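Local coordinates for fat acid-binding protein (Eubacterium ventriosum, PDB 3NYI) that probably binds fatty acids as a member of the DegV family, and holds a stearic acid molecule, at residues Ala12-Lys17 with Gln126-Gln131; Val240-Asp245 with Asn269-Ile274. All blocks are in the same frame, centred on the assembly; numbering follows the deposited sequence.

Contact 1. Residues Ala12-Lys17 with Gln126-Gln131; sequences ACDLSK and QNTVTQ. With STE (stearic acid), chain C.
Ala12 and Cys13, at the end of a 3-10 turn, lie against residues 126-131, a segment on helix 128-143, with the CA atoms of Cys13 and Thr128 4.3 Å apart. In this DegV-family protein the loop after the parallel strand 6-10 thus meets this helix beside the stearic acid. The backbone link is weak: Thr128 N approaches Ala12 O at a bent angle of 122°, and Asn127 OD1, from within its own segment, accepts the same N-H in another weak bond. The firmer tie joins side chains. With OG1 anti to the backbone N (chi1 -179°), Thr128 gives its hydroxyl proton to Asp14 OD2 at 2.7 Å, on the anti lone pair of the carboxylate; the same oxygen also accepts from Gly273 N, so two donors grip it. Gln131 reaches out as an extended chain, laying CG and its amide along Cys13, where NE2 comes 3.8 Å from CB. NE2 is bonded to Asp10 OD1, whereas the buried OE1, 3.6 Å from the methyl CB of Ala12, has no polar partner in the model. Replacing Gln131 with an alanine would probably leave Asp10 OD1 without that amide donor and open a gap beside Cys13. On the ligand side, Asn127 ND2 bonds to Ser276 OG while passing 3.3 Å from C12 of the stearic acid, and Val129 CG1 approaches the terminal carbon C18. The two branches of Thr128 divide the work: while OG1 holds Asp14, its methyl CG2 rests 3.7 Å from stearic acid C14.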
ATOM      1  N   ALA A  12      -1.079  -3.465  -5.187  1.00 21.79           N
ATOM      2  CA  ALA A  12      -1.556  -2.656  -4.064  1.00 22.15           C
ATOM      3  C   ALA A  12      -0.503  -1.660  -3.590  1.00 20.75           C
ATOM      4  O   ALA A  12      -0.838  -0.720  -2.874  1.00 19.02           O
ATOM      5  CB  ALA A  12      -2.014  -3.543  -2.879  1.00 17.85           C
ATOM      6  N   CYS A  13       0.756  -1.861  -3.983  1.00 19.18           N
ATOM      7  CA  CYS A  13       1.856  -1.001  -3.489  1.00 21.12           C
ATOM      8  C   CYS A  13       1.825   0.414  -4.093  1.00 25.56           C
ATOM      9  O   CYS A  13       2.374   1.358  -3.523  1.00 22.87           O
ATOM     10  CB  CYS A  13       3.217  -1.662  -3.760  1.00 18.90           C
ATOM     11  SG  CYS A  13       3.701  -1.676  -5.534  1.00 26.73           S
ATOM     12  N   ASP A  14       1.190   0.554  -5.253  1.00 20.94           N
ATOM     13  CA  ASP A  14       0.993   1.878  -5.868  1.00 23.65           C
ATOM     14  C   ASP A  14       2.297   2.619  -6.243  1.00 22.97           C
ATOM     15  O   ASP A  14       2.302   3.842  -6.384  1.00 25.23           O
ATOM     16  CB  ASP A  14       0.140   2.776  -4.953  1.00 27.85           C
ATOM     17  CG  ASP A  14      -1.270   2.254  -4.766  1.00 29.75           C
ATOM     18  OD1 ASP A  14      -1.751   1.524  -5.662  1.00 30.61           O
ATOM     19  OD2 ASP A  14      -1.909   2.589  -3.737  1.00 27.82           O
ATOM     20  N   LEU A  15       3.391   1.887  -6.399  1.00 21.90           N
ATOM     21  CA  LEU A  15       4.653   2.496  -6.809  1.00 26.40           C
ATOM     22  C   LEU A  15       4.527   3.122  -8.190  1.00 28.62           C
ATOM     23  O   LEU A  15       3.884   2.562  -9.070  1.00 27.19           O
ATOM     24  CB  LEU A  15       5.779   1.460  -6.785  1.00 24.29           C
ATOM     25  CG  LEU A  15       6.332   1.148  -5.394  1.00 24.22           C
ATOM     26  CD1 LEU A  15       7.077  -0.188  -5.404  1.00 25.65           C
ATOM     27  CD2 LEU A  15       7.232   2.289  -4.897  1.00 19.98           C
ATOM     28  N   SER A  16       5.145   4.285  -8.378  1.00 26.89           N
ATOM     29  CA  SER A  16       5.046   4.997  -9.655  1.00 36.31           C
ATOM     30  C   SER A  16       5.650   4.228 -10.833  1.00 35.52           C
ATOM     31  O   SER A  16       6.553   3.404 -10.655  1.00 27.65           O
ATOM     32  CB  SER A  16       5.732   6.363  -9.548  1.00 33.83           C
ATOM     33  OG  SER A  16       7.136   6.233  -9.738  1.00 39.71           O
ATOM     34  N   LYS A  17       5.164   4.513 -12.039  1.00 36.58           N
ATOM     35  CA  LYS A  17       5.756   3.955 -13.257  1.00 42.76           C
ATOM     36  C   LYS A  17       7.265   4.176 -13.281  1.00 40.11           C
ATOM     37  O   LYS A  17       8.029   3.258 -13.582  1.00 36.62           O
ATOM     38  CB  LYS A  17       5.134   4.580 -14.504  1.00 51.53           C
ATOM     39  CG  LYS A  17       3.724   4.105 -14.805  1.00 63.00           C
ATOM     40  CD  LYS A  17       3.698   2.634 -15.178  1.00 75.48           C
ATOM     41  CE  LYS A  17       2.302   2.202 -15.628  1.00 84.57           C
ATOM     42  NZ  LYS A  17       1.852   2.913 -16.862  1.00 90.39           N
ATOM     43  N   GLN A 126       1.539  -4.452   5.009  1.00 18.78           N
ATOM     44  CA  GLN A 126       1.247  -3.064   4.662  1.00 20.24           C
ATOM     45  C   GLN A 126       0.241  -2.970   3.506  1.00 22.02           C
ATOM     46  O   GLN A 126      -0.355  -3.972   3.075  1.00 20.96           O
ATOM     47  CB  GLN A 126       2.538  -2.368   4.214  1.00 17.59           C
ATOM     48  CG  GLN A 126       3.771  -2.701   5.052  1.00 19.18           C
ATOM     49  CD  GLN A 126       3.615  -2.366   6.544  1.00 20.08           C
ATOM     50  OE1 GLN A 126       2.947  -1.404   6.914  1.00 21.18           O
ATOM     51  NE2 GLN A 126       4.251  -3.172   7.403  1.00 16.49           N
ATOM     52  N   ASN A 127       0.080  -1.754   3.001  1.00 19.48           N
ATOM     53  CA  ASN A 127      -0.745  -1.497   1.819  1.00 18.33           C
ATOM     54  C   ASN A 127      -0.291  -0.162   1.273  1.00 21.94           C
ATOM     55  O   ASN A 127       0.318   0.647   2.005  1.00 19.75           O
ATOM     56  CB  ASN A 127      -2.225  -1.425   2.215  1.00 20.71           C
ATOM     57  CG  ASN A 127      -3.151  -1.223   1.033  1.00 19.61           C
ATOM     58  OD1 ASN A 127      -2.792  -1.497  -0.120  1.00 21.93           O
ATOM     59  ND2 ASN A 127      -4.359  -0.713   1.313  1.00 17.73           N
ATOM     60  N   THR A 128      -0.569   0.072  -0.005  1.00 18.36           N
ATOM     61  CA  THR A 128      -0.295   1.359  -0.643  1.00 22.29           C
ATOM     62  C   THR A 128       1.018   1.998  -0.125  1.00 20.49           C
ATOM     63  O   THR A 128       2.081   1.361  -0.222  1.00 19.94           O
ATOM     64  CB  THR A 128      -1.559   2.317  -0.625  1.00 27.10           C
ATOM     65  OG1 THR A 128      -1.260   3.560  -1.279  1.00 30.10           O
ATOM     66  CG2 THR A 128      -2.108   2.568   0.809  1.00 24.32           C
ATOM     67  N   VAL A 129       0.959   3.225   0.395  1.00 19.19           N
ATOM     68  CA  VAL A 129       2.192   3.959   0.741  1.00 21.37           C
ATOM     69  C   VAL A 129       3.205   3.152   1.601  1.00 17.71           C
ATOM     70  O   VAL A 129       4.406   3.224   1.352  1.00 19.13           O
ATOM     71  CB  VAL A 129       1.904   5.374   1.347  1.00 22.52           C
ATOM     72  CG1 VAL A 129       1.216   5.259   2.715  1.00 20.86           C
ATOM     73  CG2 VAL A 129       3.203   6.238   1.440  1.00 19.12           C
ATOM     74  N   THR A 130       2.736   2.399   2.601  1.00 18.60           N
ATOM     75  CA  THR A 130       3.680   1.685   3.459  1.00 22.78           C
ATOM     76  C   THR A 130       4.180   0.417   2.791  1.00 19.31           C
ATOM     77  O   THR A 130       5.238  -0.058   3.108  1.00 18.29           O
ATOM     78  CB  THR A 130       3.134   1.339   4.869  1.00 16.24           C
ATOM     79  OG1 THR A 130       1.770   0.922   4.771  1.00 17.62           O
ATOM     80  CG2 THR A 130       3.246   2.556   5.845  1.00 22.11           C
ATOM     81  N   GLN A 131       3.396  -0.156   1.878  1.00 18.65           N
ATOM     82  CA  GLN A 131       3.907  -1.251   1.104  1.00 16.73           C
ATOM     83  C   GLN A 131       4.992  -0.716   0.179  1.00 17.67           C
ATOM     84  O   GLN A 131       6.032  -1.348   0.022  1.00 17.45           O
ATOM     85  CB  GLN A 131       2.785  -1.925   0.288  1.00 14.79           C
ATOM     86  CG  GLN A 131       3.196  -3.261  -0.324  1.00 16.50           C
ATOM     87  CD  GLN A 131       1.989  -3.930  -0.975  1.00 24.95           C
ATOM     88  OE1 GLN A 131       0.846  -3.626  -0.623  1.00 21.22           O
ATOM     89  NE2 GLN A 131       2.234  -4.826  -1.928  1.00 19.89           N
TER
HETATM   90  C1  STE C 301      -8.788  -8.244  -2.778  1.00 31.98           C
HETATM   91  O1  STE C 301      -8.260  -9.260  -2.445  1.00 27.25           O
HETATM   92  O2  STE C 301      -9.893  -8.280  -3.236  1.00 30.53           O
HETATM   93  C2  STE C 301      -8.142  -6.890  -2.404  1.00 23.87           C
HETATM   94  C3  STE C 301      -8.804  -6.303  -1.132  1.00 20.47           C
HETATM   95  C4  STE C 301      -8.225  -4.897  -0.834  1.00 21.29           C
HETATM   96  C5  STE C 301      -8.676  -4.391   0.555  1.00 22.03           C
HETATM   97  C6  STE C 301      -8.131  -2.965   0.798  1.00 20.91           C
HETATM   98  C7  STE C 301      -8.650  -2.388   2.139  1.00 20.93           C
HETATM   99  C8  STE C 301      -7.943  -1.031   2.393  1.00 22.96           C
HETATM  100  C9  STE C 301      -8.433  -0.383   3.708  1.00 23.43           C
HETATM  101  C10 STE C 301      -7.760   1.009   3.860  1.00 26.88           C
HETATM  102  C11 STE C 301      -6.314   0.803   4.315  1.00 23.16           C
HETATM  103  C12 STE C 301      -5.244   1.556   3.489  1.00 23.79           C
HETATM  104  C13 STE C 301      -5.751   2.807   2.754  1.00 26.16           C
HETATM  105  C14 STE C 301      -4.713   3.929   3.025  1.00 23.51           C
HETATM  106  C15 STE C 301      -4.888   5.104   2.034  1.00 20.19           C
HETATM  107  C16 STE C 301      -4.102   6.324   2.574  1.00 24.74           C
HETATM  108  C17 STE C 301      -2.638   6.258   2.088  1.00 22.18           C
HETATM  109  C18 STE C 301      -1.874   7.549   2.465  1.00 23.96           C

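Contact 2. Residues Val240-Asp245 with Asn269-Ile274; sequences VGYGYD and NVAIGI. With STE (stearic acid), chain C.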
ATOM      1  N   VAL A 240       3.716  10.697   1.092  1.00 28.73           N
ATOM      2  CA  VAL A 240       2.290  11.028   1.081  1.00 24.18           C
ATOM      3  C   VAL A 240       1.531  10.223   0.017  1.00 26.45           C
ATOM      4  O   VAL A 240       2.084   9.901  -1.043  1.00 23.56           O
ATOM      5  CB  VAL A 240       2.068  12.557   0.846  1.00 25.93           C
ATOM      6  CG1 VAL A 240       0.657  12.842   0.380  1.00 23.06           C
ATOM      7  CG2 VAL A 240       2.397  13.364   2.121  1.00 25.26           C
ATOM      8  N   GLY A 241       0.271   9.895   0.312  1.00 21.99           N
ATOM      9  CA  GLY A 241      -0.640   9.315  -0.676  1.00 25.39           C
ATOM     10  C   GLY A 241      -1.879  10.186  -0.855  1.00 25.11           C
ATOM     11  O   GLY A 241      -2.419  10.731   0.116  1.00 26.46           O
ATOM     12  N   TYR A 242      -2.338  10.320  -2.095  1.00 25.12           N
ATOM     13  CA  TYR A 242      -3.506  11.143  -2.388  1.00 23.24           C
ATOM     14  C   TYR A 242      -4.470  10.414  -3.315  1.00 24.23           C
ATOM     15  O   TYR A 242      -4.081   9.489  -4.031  1.00 26.98           O
ATOM     16  CB  TYR A 242      -3.093  12.477  -3.017  1.00 24.74           C
ATOM     17  CG  TYR A 242      -2.243  12.323  -4.255  1.00 34.63           C
ATOM     18  CD1 TYR A 242      -2.825  12.141  -5.507  1.00 33.43           C
ATOM     19  CD2 TYR A 242      -0.857  12.344  -4.173  1.00 29.13           C
ATOM     20  CE1 TYR A 242      -2.052  11.994  -6.640  1.00 35.94           C
ATOM     21  CE2 TYR A 242      -0.073  12.194  -5.301  1.00 34.50           C
ATOM     22  CZ  TYR A 242      -0.674  12.018  -6.530  1.00 38.08           C
ATOM     23  OH  TYR A 242       0.104  11.871  -7.656  1.00 44.17           O
ATOM     24  N   GLY A 243      -5.725  10.843  -3.293  1.00 25.77           N
ATOM     25  CA  GLY A 243      -6.775  10.184  -4.045  1.00 24.73           C
ATOM     26  C   GLY A 243      -7.109  10.942  -5.312  1.00 31.65           C
ATOM     27  O   GLY A 243      -6.233  11.219  -6.134  1.00 32.58           O
ATOM     28  N   TYR A 244      -8.381  11.290  -5.458  1.00 27.53           N
ATOM     29  CA  TYR A 244      -8.883  11.856  -6.704  1.00 34.14           C
ATOM     30  C   TYR A 244      -8.293  13.230  -7.004  1.00 38.89           C
ATOM     31  O   TYR A 244      -7.941  13.539  -8.146  1.00 36.15           O
ATOM     32  CB  TYR A 244     -10.407  11.940  -6.640  1.00 36.79           C
ATOM     33  CG  TYR A 244     -11.047  12.526  -7.878  1.00 37.91           C
ATOM     34  CD1 TYR A 244     -11.021  11.839  -9.084  1.00 42.31           C
ATOM     35  CD2 TYR A 244     -11.695  13.751  -7.830  1.00 41.36           C
ATOM     36  CE1 TYR A 244     -11.615  12.356 -10.218  1.00 48.69           C
ATOM     37  CE2 TYR A 244     -12.295  14.283  -8.960  1.00 48.79           C
ATOM     38  CZ  TYR A 244     -12.252  13.577 -10.150  1.00 52.99           C
ATOM     39  OH  TYR A 244     -12.840  14.095 -11.279  1.00 56.54           O
ATOM     40  N   ASP A 245      -8.181  14.053  -5.969  1.00 39.95           N
ATOM     41  CA  ASP A 245      -7.753  15.437  -6.135  1.00 43.99           C
ATOM     42  C   ASP A 245      -6.245  15.583  -5.953  1.00 39.84           C
ATOM     43  O   ASP A 245      -5.757  15.680  -4.829  1.00 38.84           O
ATOM     44  CB  ASP A 245      -8.493  16.328  -5.140  1.00 41.02           C
ATOM     45  CG  ASP A 245      -8.184  17.805  -5.327  1.00 42.60           C
ATOM     46  OD1 ASP A 245      -7.185  18.144  -5.995  1.00 43.17           O
ATOM     47  OD2 ASP A 245      -8.950  18.629  -4.790  1.00 39.85           O
ATOM     48  N   ASN A 269       6.145   8.732  -2.643  1.00 25.16           N
ATOM     49  CA  ASN A 269       4.825   9.343  -2.658  1.00 24.22           C
ATOM     50  C   ASN A 269       3.992   8.509  -3.631  1.00 26.93           C
ATOM     51  O   ASN A 269       4.525   8.003  -4.608  1.00 24.67           O
ATOM     52  CB  ASN A 269       4.888  10.787  -3.177  1.00 27.29           C
ATOM     53  CG  ASN A 269       5.472  11.749  -2.159  1.00 32.58           C
ATOM     54  OD1 ASN A 269       5.620  11.406  -0.985  1.00 22.10           O
ATOM     55  ND2 ASN A 269       5.805  12.964  -2.605  1.00 31.38           N
ATOM     56  N   VAL A 270       2.704   8.353  -3.373  1.00 25.28           N
ATOM     57  CA  VAL A 270       1.884   7.563  -4.293  1.00 22.44           C
ATOM     58  C   VAL A 270       0.567   8.226  -4.640  1.00 26.29           C
ATOM     59  O   VAL A 270      -0.045   8.904  -3.814  1.00 25.61           O
ATOM     60  CB  VAL A 270       1.584   6.161  -3.732  1.00 22.56           C
ATOM     61  CG1 VAL A 270       2.871   5.344  -3.611  1.00 26.51           C
ATOM     62  CG2 VAL A 270       0.834   6.257  -2.385  1.00 24.21           C
ATOM     63  N   ALA A 271       0.128   8.016  -5.877  1.00 27.45           N
ATOM     64  CA  ALA A 271      -1.255   8.255  -6.225  1.00 26.13           C
ATOM     65  C   ALA A 271      -1.967   6.978  -5.792  1.00 25.05           C
ATOM     66  O   ALA A 271      -1.764   5.914  -6.384  1.00 30.47           O
ATOM     67  CB  ALA A 271      -1.399   8.469  -7.730  1.00 27.14           C
ATOM     68  N   ILE A 272      -2.769   7.075  -4.741  1.00 23.96           N
ATOM     69  CA  ILE A 272      -3.361   5.883  -4.138  1.00 19.12           C
ATOM     70  C   ILE A 272      -4.106   5.108  -5.224  1.00 22.65           C
ATOM     71  O   ILE A 272      -4.880   5.686  -5.998  1.00 27.55           O
ATOM     72  CB  ILE A 272      -4.274   6.259  -2.990  1.00 19.51           C
ATOM     73  CG1 ILE A 272      -3.439   6.922  -1.879  1.00 24.60           C
ATOM     74  CG2 ILE A 272      -5.002   5.033  -2.450  1.00 20.18           C
ATOM     75  CD1 ILE A 272      -4.289   7.608  -0.838  1.00 23.38           C
ATOM     76  N   GLY A 273      -3.834   3.814  -5.312  1.00 22.03           N
ATOM     77  CA  GLY A 273      -4.334   3.035  -6.433  1.00 23.58           C
ATOM     78  C   GLY A 273      -5.723   2.472  -6.272  1.00 25.57           C
ATOM     79  O   GLY A 273      -6.363   2.612  -5.229  1.00 23.90           O
ATOM     80  N   ILE A 274      -6.173   1.822  -7.344  1.00 23.74           N
ATOM     81  CA  ILE A 274      -7.457   1.154  -7.417  1.00 24.07           C
ATOM     82  C   ILE A 274      -7.725   0.190  -6.271  1.00 25.27           C
ATOM     83  O   ILE A 274      -8.817   0.191  -5.704  1.00 23.40           O
ATOM     84  CB  ILE A 274      -7.533   0.391  -8.754  1.00 24.77           C
ATOM     85  CG1 ILE A 274      -7.610   1.400  -9.908  1.00 23.58           C
ATOM     86  CG2 ILE A 274      -8.709  -0.578  -8.759  1.00 28.30           C
ATOM     87  CD1 ILE A 274      -7.620   0.753 -11.319  1.00 27.05           C
TER
HETATM   88  C1  STE C 301      -8.788  -8.244  -2.778  1.00 31.98           C
HETATM   89  O1  STE C 301      -8.260  -9.260  -2.445  1.00 27.25           O
HETATM   90  O2  STE C 301      -9.893  -8.280  -3.236  1.00 30.53           O
HETATM   91  C2  STE C 301      -8.142  -6.890  -2.404  1.00 23.87           C
HETATM   92  C3  STE C 301      -8.804  -6.303  -1.132  1.00 20.47           C
HETATM   93  C4  STE C 301      -8.225  -4.897  -0.834  1.00 21.29           C
HETATM   94  C5  STE C 301      -8.676  -4.391   0.555  1.00 22.03           C
HETATM   95  C6  STE C 301      -8.131  -2.965   0.798  1.00 20.91           C
HETATM   96  C7  STE C 301      -8.650  -2.388   2.139  1.00 20.93           C
HETATM   97  C8  STE C 301      -7.943  -1.031   2.393  1.00 22.96           C
HETATM   98  C9  STE C 301      -8.433  -0.383   3.708  1.00 23.43           C
HETATM   99  C10 STE C 301      -7.760   1.009   3.860  1.00 26.88           C
HETATM  100  C11 STE C 301      -6.314   0.803   4.315  1.00 23.16           C
HETATM  101  C12 STE C 301      -5.244   1.556   3.489  1.00 23.79           C
HETATM  102  C13 STE C 301      -5.751   2.807   2.754  1.00 26.16           C
HETATM  103  C14 STE C 301      -4.713   3.929   3.025  1.00 23.51           C
HETATM  104  C15 STE C 301      -4.888   5.104   2.034  1.00 20.19           C
HETATM  105  C16 STE C 301      -4.102   6.324   2.574  1.00 24.74           C
HETATM  106  C17 STE C 301      -2.638   6.258   2.088  1.00 22.18           C
HETATM  107  C18 STE C 301      -1.874   7.549   2.465  1.00 23.96           C
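Val240, within strand 236-242, meets Asn269 just ahead of the parallel pairing: its N donates to the side-chain OD1 at 2.9 Å, nearly straight at the hydrogen (169°) but from above the amide carbonyl plane. Its own O then accepts from Val270 N. Gly241 faces Val270 and passes close to the fatty acid tail; a CB here would collide with stearic acid C18, so the missing side chain makes room for the chain end. Tyr242 continues the pairing, its N donating to Val270 O and its O accepting from Ile272 N at 2.8 Å. Set between the backbone N and carbonyl carbon (chi1 55°), its ring is laid over the adjoining strand, with Ala271 CA 4.0 Å from the ring centroid in a CH-pi contact and Val270 O over the same face. Past the last bridge, Ile272 CD1 lies 3.5 Å from Gly241 C and 3.6 Å from stearic acid C17, closing on the tail beside Gly241. The pair belongs to a beta-alpha-beta unit whose helix 246-260 packs Met253 against Val240, Tyr242 and Asn269; strand 270-271 is outermost in its sheet, with strand 285-291 on the other side of strand 236-242.

From the N terminus, the chain leaves strand 6-10, runs through the loop at 12-17 and returns at 126-131, where contact 1 closes a long excursion of helices and strands. Contact 2 follows in series, neither nested nor crossed, closing the short crossover through helix 246-260 between 240-245 and 269-274. The two centres lie about 9 Å apart and touch directly: Asp14 O packs on Val270 CG1, and Thr128 OG1 on Val270 CG2. Contact 1 joins the loop after strand 6-10 to helix 128-143, and its touch on contact 2 extends the tie to edge strand 270-271 of the other sheet; residues of 126-131, and Gly241 and Ile272 of contact 2, approach the stearic acid tail.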